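Local coordinates for Uly1 (Catenovulum maritimum, PDB 7DRQ), which probably cleaves the marine algal polysaccharide ulvan by an elimination reaction, as a calcium-binding lyase of polysaccharide lyase family 24, at residues A[275-280]-A[320-325]; A[292-297]-A[324-329]. One frame throughout, in Å; residues are numbered along the deposited sequence.

Contact 1. Residues A[275-280]-A[320-325]; sequences IGFQRR and VKADEA
Two waters hold Arg279 NH1, and Asp323 OD1 adds only a weak bond to it. Both waters lie in the guanidinium plane at its edge, and each accepts a hydrogen bond from the arginine: water 1 at 3.0 Å from Arg279 NH1, water 2 at 3.1 Å from the same atom. They in turn accept from the backbone N of Ala322 (2.9 Å to water 1) and of Asp323 (3.0 Å to water 2), so the first N-H groups of the 3-10 turn 322-324 are tied to the strand through solvent. The direct salt bridge is weak: Arg279 NH2 lies 3.3 Å from Asp323 OD1, its N-H bent to 128°, and the guanidinium and carboxylate planes stand 54° apart. Water 3 closes a second route, donating to Asp323 OD2 and accepting from Arg279 NH2. A bend at chi3 (65°) turns the otherwise extended arginine into this cluster. Ala322 CB also touches the Phe277 ring at its edge, 4.0 Å from CE2. Stronger partners lie beyond: Asp291 for Arg279, Arg329 for Asp323. Strand 272-280 runs between strands 261-269 and 290-298 in an antiparallel sheet, consistent with a beta-propeller blade, and the 320-325 turn packs against Phe294 of strand 290-298.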
ATOM      1  N   ILE A 275      -4.933   2.777  12.774  1.00  9.24           N
ATOM      2  CA  ILE A 275      -4.089   1.705  12.261  1.00 12.60           C
ATOM      3  C   ILE A 275      -4.696   0.357  12.633  1.00 11.08           C
ATOM      4  O   ILE A 275      -5.281   0.194  13.710  1.00 10.98           O
ATOM      5  CB  ILE A 275      -2.644   1.832  12.800  1.00 12.55           C
ATOM      6  CG1 ILE A 275      -1.684   0.911  12.033  1.00 11.15           C
ATOM      7  CG2 ILE A 275      -2.625   1.571  14.307  1.00 12.98           C
ATOM      8  CD1 ILE A 275      -0.202   1.111  12.412  1.00 14.46           C
ATOM      9  N   GLY A 276      -4.595  -0.595  11.719  1.00 11.68           N
ATOM     10  CA  GLY A 276      -4.872  -1.989  12.029  1.00 10.57           C
ATOM     11  C   GLY A 276      -3.680  -2.805  11.586  1.00  8.73           C
ATOM     12  O   GLY A 276      -3.047  -2.494  10.578  1.00 10.17           O
ATOM     13  N   PHE A 277      -3.346  -3.830  12.368  1.00  9.84           N
ATOM     14  CA  PHE A 277      -2.142  -4.571  12.020  1.00 12.02           C
ATOM     15  C   PHE A 277      -2.150  -5.941  12.679  1.00 11.49           C
ATOM     16  O   PHE A 277      -2.940  -6.221  13.584  1.00 10.40           O
ATOM     17  CB  PHE A 277      -0.866  -3.789  12.411  1.00  9.32           C
ATOM     18  CG  PHE A 277      -0.707  -3.553  13.887  1.00 11.25           C
ATOM     19  CD1 PHE A 277      -1.246  -2.419  14.481  1.00 11.00           C
ATOM     20  CD2 PHE A 277       0.027  -4.441  14.678  1.00 11.23           C
ATOM     21  CE1 PHE A 277      -1.089  -2.183  15.842  1.00 11.30           C
ATOM     22  CE2 PHE A 277       0.196  -4.208  16.052  1.00 13.30           C
ATOM     23  CZ  PHE A 277      -0.358  -3.074  16.627  1.00 11.80           C
ATOM     24  N   GLN A 278      -1.266  -6.800  12.178  1.00 10.71           N
ATOM     25  CA  GLN A 278      -0.887  -8.040  12.836  1.00  8.23           C
ATOM     26  C   GLN A 278       0.600  -7.985  13.162  1.00 10.68           C
ATOM     27  O   GLN A 278       1.340  -7.146  12.648  1.00 12.31           O
ATOM     28  CB  GLN A 278      -1.234  -9.260  11.956  1.00 10.89           C
ATOM     29  CG  GLN A 278      -2.705  -9.221  11.531  1.00  8.80           C
ATOM     30  CD  GLN A 278      -3.191 -10.498  10.863  1.00 10.38           C
ATOM     31  OE1 GLN A 278      -2.974 -10.714   9.666  1.00 10.39           O
ATOM     32  NE2 GLN A 278      -3.860 -11.348  11.633  1.00 10.04           N
ATOM     33  N   ARG A 279       1.039  -8.882  14.032  1.00  9.57           N
ATOM     34  CA  ARG A 279       2.380  -8.825  14.595  1.00 10.92           C
ATOM     35  C   ARG A 279       3.168 -10.050  14.143  1.00 12.49           C
ATOM     36  O   ARG A 279       2.612 -11.143  14.033  1.00 12.89           O
ATOM     37  CB  ARG A 279       2.309  -8.761  16.131  1.00 12.11           C
ATOM     38  CG  ARG A 279       3.608  -9.162  16.837  1.00 10.98           C
ATOM     39  CD  ARG A 279       3.474  -9.099  18.368  1.00 11.78           C
ATOM     40  NE  ARG A 279       2.517 -10.082  18.870  1.00 13.68           N
ATOM     41  CZ  ARG A 279       1.949 -10.025  20.076  1.00 15.94           C
ATOM     42  NH1 ARG A 279       2.270  -9.040  20.901  1.00 11.95           N
ATOM     43  NH2 ARG A 279       1.104 -10.977  20.470  1.00 10.97           N
ATOM     44  N   ARG A 280       4.455  -9.878  13.846  1.00 11.77           N
ATOM     45  CA  ARG A 280       5.334 -11.021  13.656  1.00 10.91           C
ATOM     46  C   ARG A 280       6.337 -11.011  14.795  1.00 11.94           C
ATOM     47  O   ARG A 280       7.137 -10.078  14.910  1.00 11.12           O
ATOM     48  CB  ARG A 280       6.063 -11.015  12.308  1.00 14.01           C
ATOM     49  CG  ARG A 280       6.888 -12.303  12.107  1.00 10.33           C
ATOM     50  CD  ARG A 280       7.585 -12.367  10.739  1.00 13.45           C
ATOM     51  NE  ARG A 280       6.644 -12.341   9.620  1.00 13.08           N
ATOM     52  CZ  ARG A 280       6.998 -12.439   8.342  1.00 16.17           C
ATOM     53  NH1 ARG A 280       8.271 -12.612   8.013  1.00 14.06           N
ATOM     54  NH2 ARG A 280       6.074 -12.378   7.385  1.00 15.49           N
ATOM     55  N   VAL A 320       4.930  -0.275  22.610  1.00 12.67           N
ATOM     56  CA  VAL A 320       5.953  -1.289  22.836  1.00 12.08           C
ATOM     57  C   VAL A 320       5.359  -2.690  22.867  1.00 10.89           C
ATOM     58  O   VAL A 320       5.934  -3.615  22.292  1.00 11.63           O
ATOM     59  CB  VAL A 320       6.744  -1.011  24.130  1.00 14.92           C
ATOM     60  CG1 VAL A 320       7.814  -2.088  24.334  1.00 13.28           C
ATOM     61  CG2 VAL A 320       7.370   0.376  24.089  1.00 13.66           C
ATOM     62  N   LYS A 321       4.220  -2.862  23.543  1.00 13.32           N
ATOM     63  CA  LYS A 321       3.521  -4.139  23.674  1.00 12.96           C
ATOM     64  C   LYS A 321       2.270  -4.093  22.803  1.00 12.20           C
ATOM     65  O   LYS A 321       1.293  -3.418  23.153  1.00 12.73           O
ATOM     66  CB  LYS A 321       3.116  -4.402  25.126  1.00 16.46           C
ATOM     67  CG  LYS A 321       4.237  -4.548  26.145  1.00 18.47           C
ATOM     68  CD  LYS A 321       3.613  -4.766  27.549  1.00 23.19           C
ATOM     69  CE  LYS A 321       3.286  -3.430  28.273  1.00 34.71           C
ATOM     70  NZ  LYS A 321       1.825  -2.994  28.330  1.00 28.15           N
ATOM     71  N   ALA A 322       2.279  -4.836  21.695  1.00 12.75           N
ATOM     72  CA  ALA A 322       1.148  -4.784  20.767  1.00 10.60           C
ATOM     73  C   ALA A 322      -0.178  -5.139  21.442  1.00 12.24           C
ATOM     74  O   ALA A 322      -1.228  -4.613  21.050  1.00 12.67           O
ATOM     75  CB  ALA A 322       1.401  -5.713  19.576  1.00 12.40           C
ATOM     76  N   ASP A 323      -0.157  -6.011  22.457  1.00 10.09           N
ATOM     77  CA  ASP A 323      -1.403  -6.476  23.060  1.00 12.77           C
ATOM     78  C   ASP A 323      -2.256  -5.348  23.634  1.00 13.58           C
ATOM     79  O   ASP A 323      -3.464  -5.541  23.797  1.00 12.57           O
ATOM     80  CB  ASP A 323      -1.114  -7.514  24.151  1.00 15.27           C
ATOM     81  CG  ASP A 323      -0.787  -8.888  23.582  1.00 16.93           C
ATOM     82  OD1 ASP A 323      -0.778  -9.033  22.338  1.00 13.90           O
ATOM     83  OD2 ASP A 323      -0.527  -9.826  24.375  1.00 15.81           O
ATOM     84  N   GLU A 324      -1.674  -4.179  23.940  1.00 13.22           N
ATOM     85  CA  GLU A 324      -2.501  -3.036  24.320  1.00 13.10           C
ATOM     86  C   GLU A 324      -3.573  -2.751  23.285  1.00 13.22           C
ATOM     87  O   GLU A 324      -4.648  -2.253  23.623  1.00 14.53           O
ATOM     88  CB  GLU A 324      -1.651  -1.780  24.507  1.00 11.94           C
ATOM     89  CG  GLU A 324      -0.609  -1.908  25.603  1.00 13.36           C
ATOM     90  CD  GLU A 324      -0.091  -0.556  26.050  1.00 18.30           C
ATOM     91  OE1 GLU A 324      -0.844   0.450  25.932  1.00 15.50           O
ATOM     92  OE2 GLU A 324       1.068  -0.503  26.510  1.00 14.66           O
ATOM     93  N   ALA A 325      -3.293  -3.058  22.020  1.00 12.35           N
ATOM     94  CA  ALA A 325      -4.184  -2.759  20.904  1.00 13.57           C
ATOM     95  C   ALA A 325      -4.901  -4.001  20.382  1.00 10.69           C
ATOM     96  O   ALA A 325      -5.471  -3.973  19.293  1.00 12.09           O
ATOM     97  CB  ALA A 325      -3.394  -2.079  19.781  1.00 12.73           C
TER
HETATM   98  O   HOH W   1       4.235  -6.827  20.917  1.00 12.37           O
HETATM   99  O   HOH W   2       2.067  -7.671  23.650  1.00 16.19           O
HETATM  100  O   HOH W   3       1.059 -11.606  23.320  1.00 17.40           O

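Contact 2. Residues A[292-297]-A[324-329]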
ATOM      1  N   GLY A 292      -1.909 -12.661  16.099  1.00 10.24           N
ATOM      2  CA  GLY A 292      -2.714 -11.606  16.665  1.00 10.94           C
ATOM      3  C   GLY A 292      -3.418 -10.741  15.639  1.00 12.52           C
ATOM      4  O   GLY A 292      -3.217 -10.895  14.426  1.00 12.27           O
HETATM    5  N   MSE A 293      -4.258  -9.844  16.121  1.00 12.47           N
HETATM    6  CA  MSE A 293      -4.907  -8.840  15.287  1.00  9.96           C
HETATM    7  C   MSE A 293      -5.098  -7.609  16.167  1.00 11.28           C
HETATM    8  O   MSE A 293      -5.583  -7.707  17.298  1.00 12.02           O
HETATM    9  CB  MSE A 293      -6.231  -9.365  14.733  1.00 11.12           C
HETATM   10  CG  MSE A 293      -6.912  -8.424  13.778  1.00 11.43           C
HETATM   11 SE   MSE A 293      -8.497  -9.330  13.016  1.00 21.36          SE
HETATM   12  CE  MSE A 293      -7.643 -10.664  11.908  1.00 13.21           C
ATOM     13  N   PHE A 294      -4.718  -6.443  15.657  1.00 11.39           N
ATOM     14  CA  PHE A 294      -4.575  -5.267  16.508  1.00 10.54           C
ATOM     15  C   PHE A 294      -5.153  -4.039  15.816  1.00  9.55           C
ATOM     16  O   PHE A 294      -5.190  -3.955  14.587  1.00 11.22           O
ATOM     17  CB  PHE A 294      -3.099  -5.039  16.859  1.00  9.57           C
ATOM     18  CG  PHE A 294      -2.420  -6.251  17.436  1.00  9.58           C
ATOM     19  CD1 PHE A 294      -2.433  -6.490  18.800  1.00 11.74           C
ATOM     20  CD2 PHE A 294      -1.796  -7.180  16.601  1.00  9.62           C
ATOM     21  CE1 PHE A 294      -1.816  -7.630  19.334  1.00 11.35           C
ATOM     22  CE2 PHE A 294      -1.191  -8.308  17.122  1.00 10.65           C
ATOM     23  CZ  PHE A 294      -1.192  -8.529  18.495  1.00 11.21           C
ATOM     24  N   TYR A 295      -5.566  -3.059  16.627  1.00  9.40           N
ATOM     25  CA  TYR A 295      -6.197  -1.855  16.098  1.00 11.32           C
ATOM     26  C   TYR A 295      -6.068  -0.739  17.120  1.00 10.17           C
ATOM     27  O   TYR A 295      -6.213  -0.975  18.325  1.00 10.36           O
ATOM     28  CB  TYR A 295      -7.676  -2.111  15.774  1.00 11.37           C
ATOM     29  CG  TYR A 295      -8.559  -0.881  15.629  1.00 11.16           C
ATOM     30  CD1 TYR A 295      -8.563  -0.140  14.452  1.00  9.69           C
ATOM     31  CD2 TYR A 295      -9.443  -0.516  16.637  1.00  9.38           C
ATOM     32  CE1 TYR A 295      -9.401   0.957  14.295  1.00 10.56           C
ATOM     33  CE2 TYR A 295     -10.267   0.592  16.510  1.00 10.40           C
ATOM     34  CZ  TYR A 295     -10.241   1.324  15.335  1.00 13.97           C
ATOM     35  OH  TYR A 295     -11.080   2.398  15.190  1.00 11.72           O
ATOM     36  N   ALA A 296      -5.800   0.469  16.638  1.00 11.14           N
ATOM     37  CA  ALA A 296      -5.799   1.640  17.499  1.00 11.18           C
ATOM     38  C   ALA A 296      -6.193   2.845  16.662  1.00 11.73           C
ATOM     39  O   ALA A 296      -6.058   2.833  15.436  1.00 11.17           O
ATOM     40  CB  ALA A 296      -4.432   1.863  18.160  1.00  9.59           C
ATOM     41  N   TYR A 297      -6.663   3.898  17.331  1.00  9.38           N
ATOM     42  CA  TYR A 297      -7.036   5.112  16.617  1.00  8.69           C
ATOM     43  C   TYR A 297      -6.607   6.316  17.440  1.00  9.21           C
ATOM     44  O   TYR A 297      -6.430   6.230  18.657  1.00 11.18           O
ATOM     45  CB  TYR A 297      -8.545   5.164  16.317  1.00 10.38           C
ATOM     46  CG  TYR A 297      -9.408   5.268  17.557  1.00 10.40           C
ATOM     47  CD1 TYR A 297      -9.744   6.507  18.094  1.00 10.57           C
ATOM     48  CD2 TYR A 297      -9.883   4.129  18.185  1.00 11.26           C
ATOM     49  CE1 TYR A 297     -10.526   6.605  19.225  1.00 12.74           C
ATOM     50  CE2 TYR A 297     -10.666   4.219  19.330  1.00 14.01           C
ATOM     51  CZ  TYR A 297     -10.984   5.456  19.838  1.00 12.61           C
ATOM     52  OH  TYR A 297     -11.763   5.549  20.970  1.00 12.33           O
ATOM     53  N   GLU A 324      -1.674  -4.179  23.940  1.00 13.22           N
ATOM     54  CA  GLU A 324      -2.501  -3.036  24.320  1.00 13.10           C
ATOM     55  C   GLU A 324      -3.573  -2.751  23.285  1.00 13.22           C
ATOM     56  O   GLU A 324      -4.648  -2.253  23.623  1.00 14.53           O
ATOM     57  CB  GLU A 324      -1.651  -1.780  24.507  1.00 11.94           C
ATOM     58  CG  GLU A 324      -0.609  -1.908  25.603  1.00 13.36           C
ATOM     59  CD  GLU A 324      -0.091  -0.556  26.050  1.00 18.30           C
ATOM     60  OE1 GLU A 324      -0.844   0.450  25.932  1.00 15.50           O
ATOM     61  OE2 GLU A 324       1.068  -0.503  26.510  1.00 14.66           O
ATOM     62  N   ALA A 325      -3.293  -3.058  22.020  1.00 12.35           N
ATOM     63  CA  ALA A 325      -4.184  -2.759  20.904  1.00 13.57           C
ATOM     64  C   ALA A 325      -4.901  -4.001  20.382  1.00 10.69           C
ATOM     65  O   ALA A 325      -5.471  -3.973  19.293  1.00 12.09           O
ATOM     66  CB  ALA A 325      -3.394  -2.079  19.781  1.00 12.73           C
ATOM     67  N   LEU A 326      -4.895  -5.089  21.150  1.00 13.91           N
ATOM     68  CA  LEU A 326      -5.504  -6.343  20.708  1.00 11.08           C
ATOM     69  C   LEU A 326      -6.989  -6.189  20.380  1.00 13.81           C
ATOM     70  O   LEU A 326      -7.728  -5.510  21.096  1.00 15.96           O
ATOM     71  CB  LEU A 326      -5.345  -7.390  21.810  1.00 10.51           C
ATOM     72  CG  LEU A 326      -5.888  -8.785  21.507  1.00 13.96           C
ATOM     73  CD1 LEU A 326      -4.996  -9.483  20.474  1.00 14.09           C
ATOM     74  CD2 LEU A 326      -5.965  -9.601  22.802  1.00 18.02           C
ATOM     75  N   VAL A 327      -7.439  -6.847  19.300  1.00 12.11           N
ATOM     76  CA  VAL A 327      -8.876  -7.018  19.061  1.00 12.57           C
ATOM     77  C   VAL A 327      -9.266  -8.499  18.969  1.00 15.51           C
ATOM     78  O   VAL A 327     -10.404  -8.864  19.289  1.00 16.33           O
ATOM     79  CB  VAL A 327      -9.350  -6.267  17.792  1.00 12.64           C
ATOM     80  CG1 VAL A 327      -9.137  -4.757  17.932  1.00 13.80           C
ATOM     81  CG2 VAL A 327      -8.665  -6.801  16.532  1.00 16.63           C
HETATM   82  N   MSE A 328      -8.346  -9.362  18.539  1.00 11.29           N
HETATM   83  CA  MSE A 328      -8.690 -10.775  18.254  1.00 14.04           C
HETATM   84  C   MSE A 328      -7.424 -11.616  18.136  1.00 13.70           C
HETATM   85  O   MSE A 328      -6.384 -11.104  17.738  1.00 15.12           O
HETATM   86  CB  MSE A 328      -9.538 -10.865  16.966  1.00 14.41           C
HETATM   87  CG  MSE A 328     -10.400 -12.146  16.789  1.00 14.48           C
HETATM   88 SE   MSE A 328      -9.533 -13.638  15.856  0.59 13.74          SE
HETATM   89  CE  MSE A 328      -8.800 -12.598  14.272  1.00 29.69           C
ATOM     90  N   ARG A 329      -7.487 -12.892  18.509  1.00 15.19           N
ATOM     91  CA  ARG A 329      -6.328 -13.769  18.357  1.00  9.88           C
ATOM     92  C   ARG A 329      -6.644 -14.761  17.259  1.00 14.20           C
ATOM     93  O   ARG A 329      -7.372 -15.728  17.510  1.00 12.78           O
ATOM     94  CB  ARG A 329      -6.022 -14.507  19.663  1.00 15.38           C
ATOM     95  CG  ARG A 329      -5.724 -13.617  20.858  1.00 15.36           C
ATOM     96  CD  ARG A 329      -4.252 -13.273  20.931  1.00 17.27           C
ATOM     97  NE  ARG A 329      -3.945 -12.699  22.236  1.00 13.38           N
ATOM     98  CZ  ARG A 329      -2.904 -11.911  22.480  1.00 17.20           C
ATOM     99  NH1 ARG A 329      -2.060 -11.600  21.503  1.00 13.80           N
ATOM    100  NH2 ARG A 329      -2.724 -11.424  23.703  1.00 18.98           N
TER
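Met293 O and Tyr295 N, two residues apart on one strand, make the firm backbone bonds to 324-329. Val327 N donates to Met293 O at 2.9 Å with a nearly straight N-H (172°), and Tyr295 N donates to Ala325 O at 2.8 Å. Met328 N also points at Met293 O, but weakly, at 3.5 Å. Two successive N-H groups thus face one carbonyl, as in a classic beta bulge, and the helix-like backbone of Val327 followed by the extended Met328 agrees with this. The Ala325 carbonyl takes a further CA-H...O contact, Phe294 CA lying 3.2 Å from Ala325 O.

Side chains fill both faces. Val327 spreads its two methyls: CG2 against Met293 CG at 3.6 Å, CG1 against Tyr295 CB at 3.7 Å. The ends of the selenomethionines Met293 and Met328 meet beside them. On the other face Phe294, its CG anti to the carbonyl carbon (chi1 -53°), brings CD1 to 3.6 Å from Leu326 CA, while Leu326 CD1 touches Phe294 CE1 and also lies over one face of the Arg329 guanidinium, offset toward its rim. That guanidinium is positioned by its salt bridge to Asp323, and the Phe294 ring by meeting the Phe277 ring nearly parallel.

The short, weakly bonded strand 326-328 crosses 292-297 at 131°, an antiparallel but splayed pairing at the sheet's margin. Met293, Tyr295 and Val327 pack on Leu361 of strand 359-369, and Met328 reaches strand 372-383, joining this sheet to the next one along the chain.

How the contacts relate
The centres of contacts 1 and 2 lie only 6 Å apart, and they share Glu324 and Ala325 in the returning segment. Along the chain come strands 272-280 and 290-298, neighbours in one antiparallel sheet, and then the returning segment 320-329, whose turn packs on the first strand and whose short strand pairs with the second. Direct links bind the contacts together: Phe277 O and Phe294 N are 2.7 Å apart, a probable hydrogen bond, and Asp323 OD2 meets Arg329 NH2 at 2.8 Å in a salt bridge. All four segments belong to the BNR-repeat part of the protein, consistent with a blade of a beta-propeller.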